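Local atomic coordinates of Non-canonical purine NTP pyrophosphatase (Staphylococcus aureus, PDB entry 4BNQ), a protein that probably hydrolyses non-canonical purine nucleoside triphosphates such as XTP, dITP and ITP to their monophosphates and diphosphate, using magnesium, and so cleans the nucleotide pool. Residues I65-G70 / F115-S120. Sequence-based numbering, arbitrary orientation.
Sequences IADDSG and FVCVIS
Asp67 reaches from its strand over the side chains of Ile119 and Cys117. Its CG is anti to the backbone N (chi1 172°), which runs the carboxylate along the strand toward Ser69; Asp67 OD2 comes within 3.4 Å of Cys117 SG and 3.6 Å of Ile119 CD1. Both stand on the same side of the carboxylate plane, SG rising more steeply from OD2 and CD1 coming in at a slant beside OD2 and CB. Ser69 OG gives its hydrogen to Asp67 OD1 at 2.6 Å, on the syn side and a little out of the carboxylate plane, while the same hydroxyl lies 3.4 Å from Cys117 CB. Lys13 and Arg178 form salt bridges to OD1 and OD2 respectively, which fixes how the carboxylate is turned. Helix 177-191 covers this face, with Ala181 against Cys117 and Ile119.

Ala66, Asp68, Val116, Val118 and Ser120 occupy the other face, where helix 45-60 packs. Asp68 OD1 forms a salt bridge with Lys52, and Ser120 OG bonds to Ser53. Between the strands, Ala66, Asp68 and Gly70 each exchange a pair of backbone hydrogen bonds with Ser120, Val118 and Val116. At the last pair, Gly70 O accepts from Val116 N at 2.9 Å and also meets the Phe115 ring edge-on, in its plane, 3.4 Å from CD1; the ring stacks with Phe155 and His177.

Residues 65-70 and 115-120 belong to neighbouring strands 64-73 and 112-123 of the antiparallel sheet of the HAM1 family fold. Consecutive residues point to opposite faces: Asp68, the predicted proton acceptor and magnesium ligand, to one, and Ser69, a predicted substrate-binding residue, to the other, consistent with a strand of the HAM1 nucleotide site.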
ATOM      1  N   ILE A  65      -8.398  17.745   4.911  1.00 21.59           N
ATOM      2  CA  ILE A  65      -7.820  16.940   3.845  1.00 25.40           C
ATOM      3  C   ILE A  65      -8.691  16.975   2.596  1.00 23.81           C
ATOM      4  O   ILE A  65      -9.904  17.138   2.660  1.00 23.77           O
ATOM      5  CB  ILE A  65      -7.601  15.472   4.246  1.00 25.29           C
ATOM      6  CG1 ILE A  65      -8.935  14.784   4.540  1.00 24.14           C
ATOM      7  CG2 ILE A  65      -6.670  15.378   5.437  1.00 26.33           C
ATOM      8  CD1 ILE A  65      -8.799  13.271   4.806  1.00 23.89           C
ATOM      9  N   ALA A  66      -8.063  16.781   1.453  1.00 22.94           N
ATOM     10  CA  ALA A  66      -8.814  16.635   0.230  1.00 24.77           C
ATOM     11  C   ALA A  66      -8.310  15.402  -0.499  1.00 29.64           C
ATOM     12  O   ALA A  66      -7.287  14.817  -0.121  1.00 29.30           O
ATOM     13  CB  ALA A  66      -8.689  17.867  -0.634  1.00 22.41           C
ATOM     14  N   ASP A  67      -9.045  15.015  -1.535  1.00 22.44           N
ATOM     15  CA  ASP A  67      -8.825  13.768  -2.226  1.00 25.39           C
ATOM     16  C   ASP A  67      -9.012  14.026  -3.722  1.00 28.24           C
ATOM     17  O   ASP A  67     -10.023  14.602  -4.144  1.00 28.22           O
ATOM     18  CB  ASP A  67      -9.849  12.751  -1.711  1.00 27.75           C
ATOM     19  CG  ASP A  67      -9.851  11.431  -2.498  1.00 27.84           C
ATOM     20  OD1 ASP A  67      -9.903  11.433  -3.748  1.00 28.68           O
ATOM     21  OD2 ASP A  67      -9.828  10.371  -1.851  1.00 26.03           O
ATOM     22  N   ASP A  68      -8.037  13.624  -4.526  1.00 26.94           N
ATOM     23  CA  ASP A  68      -8.258  13.590  -5.964  1.00 27.96           C
ATOM     24  C   ASP A  68      -7.825  12.242  -6.494  1.00 25.61           C
ATOM     25  O   ASP A  68      -6.651  11.882  -6.399  1.00 28.25           O
ATOM     26  CB  ASP A  68      -7.536  14.723  -6.686  1.00 25.65           C
ATOM     27  CG  ASP A  68      -8.141  15.007  -8.050  1.00 31.72           C
ATOM     28  OD1 ASP A  68      -9.239  15.594  -8.101  1.00 39.66           O
ATOM     29  OD2 ASP A  68      -7.542  14.636  -9.081  1.00 31.87           O
ATOM     30  N   SER A  69      -8.786  11.497  -7.037  1.00 25.42           N
ATOM     31  CA  SER A  69      -8.561  10.115  -7.421  1.00 24.52           C
ATOM     32  C   SER A  69      -9.006   9.897  -8.861  1.00 25.93           C
ATOM     33  O   SER A  69      -9.775  10.674  -9.405  1.00 25.79           O
ATOM     34  CB  SER A  69      -9.362   9.182  -6.520  1.00 23.47           C
ATOM     35  OG  SER A  69      -9.068   9.368  -5.147  1.00 30.63           O
ATOM     36  N   GLY A  70      -8.535   8.817  -9.464  1.00 24.93           N
ATOM     37  CA  GLY A  70      -8.929   8.474 -10.812  1.00 27.29           C
ATOM     38  C   GLY A  70      -8.522   7.072 -11.219  1.00 27.79           C
ATOM     39  O   GLY A  70      -7.935   6.314 -10.441  1.00 28.35           O
ATOM     40  N   PHE A 115      -6.313   1.982  -9.931  1.00 28.83           N
ATOM     41  CA  PHE A 115      -7.007   3.072  -9.258  1.00 27.98           C
ATOM     42  C   PHE A 115      -5.970   3.865  -8.487  1.00 29.08           C
ATOM     43  O   PHE A 115      -5.114   3.284  -7.802  1.00 26.11           O
ATOM     44  CB  PHE A 115      -8.014   2.536  -8.256  1.00 31.39           C
ATOM     45  CG  PHE A 115      -9.430   2.589  -8.724  1.00 29.73           C
ATOM     46  CD1 PHE A 115      -9.896   3.659  -9.450  1.00 32.47           C
ATOM     47  CD2 PHE A 115     -10.311   1.563  -8.408  1.00 34.34           C
ATOM     48  CE1 PHE A 115     -11.218   3.697  -9.865  1.00 36.18           C
ATOM     49  CE2 PHE A 115     -11.620   1.595  -8.834  1.00 30.66           C
ATOM     50  CZ  PHE A 115     -12.072   2.653  -9.562  1.00 29.82           C
ATOM     51  N   VAL A 116      -6.050   5.184  -8.580  1.00 26.93           N
ATOM     52  CA  VAL A 116      -5.069   6.041  -7.935  1.00 26.18           C
ATOM     53  C   VAL A 116      -5.756   7.035  -6.996  1.00 28.08           C
ATOM     54  O   VAL A 116      -6.778   7.603  -7.349  1.00 27.67           O
ATOM     55  CB  VAL A 116      -4.211   6.778  -8.989  1.00 27.63           C
ATOM     56  CG1 VAL A 116      -3.255   7.743  -8.321  1.00 25.84           C
ATOM     57  CG2 VAL A 116      -3.427   5.762  -9.837  1.00 28.17           C
ATOM     58  N   CYS A 117      -5.217   7.210  -5.792  1.00 28.27           N
ATOM     59  CA  CYS A 117      -5.749   8.186  -4.851  1.00 24.33           C
ATOM     60  C   CYS A 117      -4.640   9.015  -4.223  1.00 27.55           C
ATOM     61  O   CYS A 117      -3.716   8.464  -3.609  1.00 28.62           O
ATOM     62  CB  CYS A 117      -6.541   7.511  -3.738  1.00 24.58           C
ATOM     63  SG  CYS A 117      -6.886   8.670  -2.363  1.00 27.72           S
ATOM     64  N   VAL A 118      -4.734  10.334  -4.386  1.00 27.23           N
ATOM     65  CA  VAL A 118      -3.840  11.251  -3.695  1.00 27.94           C
ATOM     66  C   VAL A 118      -4.599  12.065  -2.653  1.00 24.90           C
ATOM     67  O   VAL A 118      -5.564  12.743  -2.975  1.00 24.27           O
ATOM     68  CB  VAL A 118      -3.147  12.220  -4.647  1.00 25.30           C
ATOM     69  CG1 VAL A 118      -2.328  13.229  -3.841  1.00 25.33           C
ATOM     70  CG2 VAL A 118      -2.259  11.456  -5.626  1.00 27.71           C
ATOM     71  N   ILE A 119      -4.153  11.974  -1.403  1.00 28.34           N
ATOM     72  CA  ILE A 119      -4.730  12.715  -0.282  1.00 24.95           C
ATOM     73  C   ILE A 119      -3.790  13.870   0.044  1.00 28.72           C
ATOM     74  O   ILE A 119      -2.600  13.644   0.241  1.00 32.54           O
ATOM     75  CB  ILE A 119      -4.813  11.815   0.965  1.00 28.20           C
ATOM     76  CG1 ILE A 119      -5.754  10.632   0.720  1.00 29.82           C
ATOM     77  CG2 ILE A 119      -5.287  12.590   2.194  1.00 23.97           C
ATOM     78  CD1 ILE A 119      -7.231  11.004   0.589  1.00 24.80           C
ATOM     79  N   SER A 120      -4.287  15.104   0.099  1.00 26.25           N
ATOM     80  CA  SER A 120      -3.444  16.186   0.604  1.00 26.82           C
ATOM     81  C   SER A 120      -3.973  16.764   1.916  1.00 27.27           C
ATOM     82  O   SER A 120      -5.178  16.977   2.067  1.00 31.01           O
ATOM     83  CB  SER A 120      -3.268  17.295  -0.430  1.00 26.48           C
ATOM     84  OG  SER A 120      -4.466  18.010  -0.588  1.00 31.49           O
TER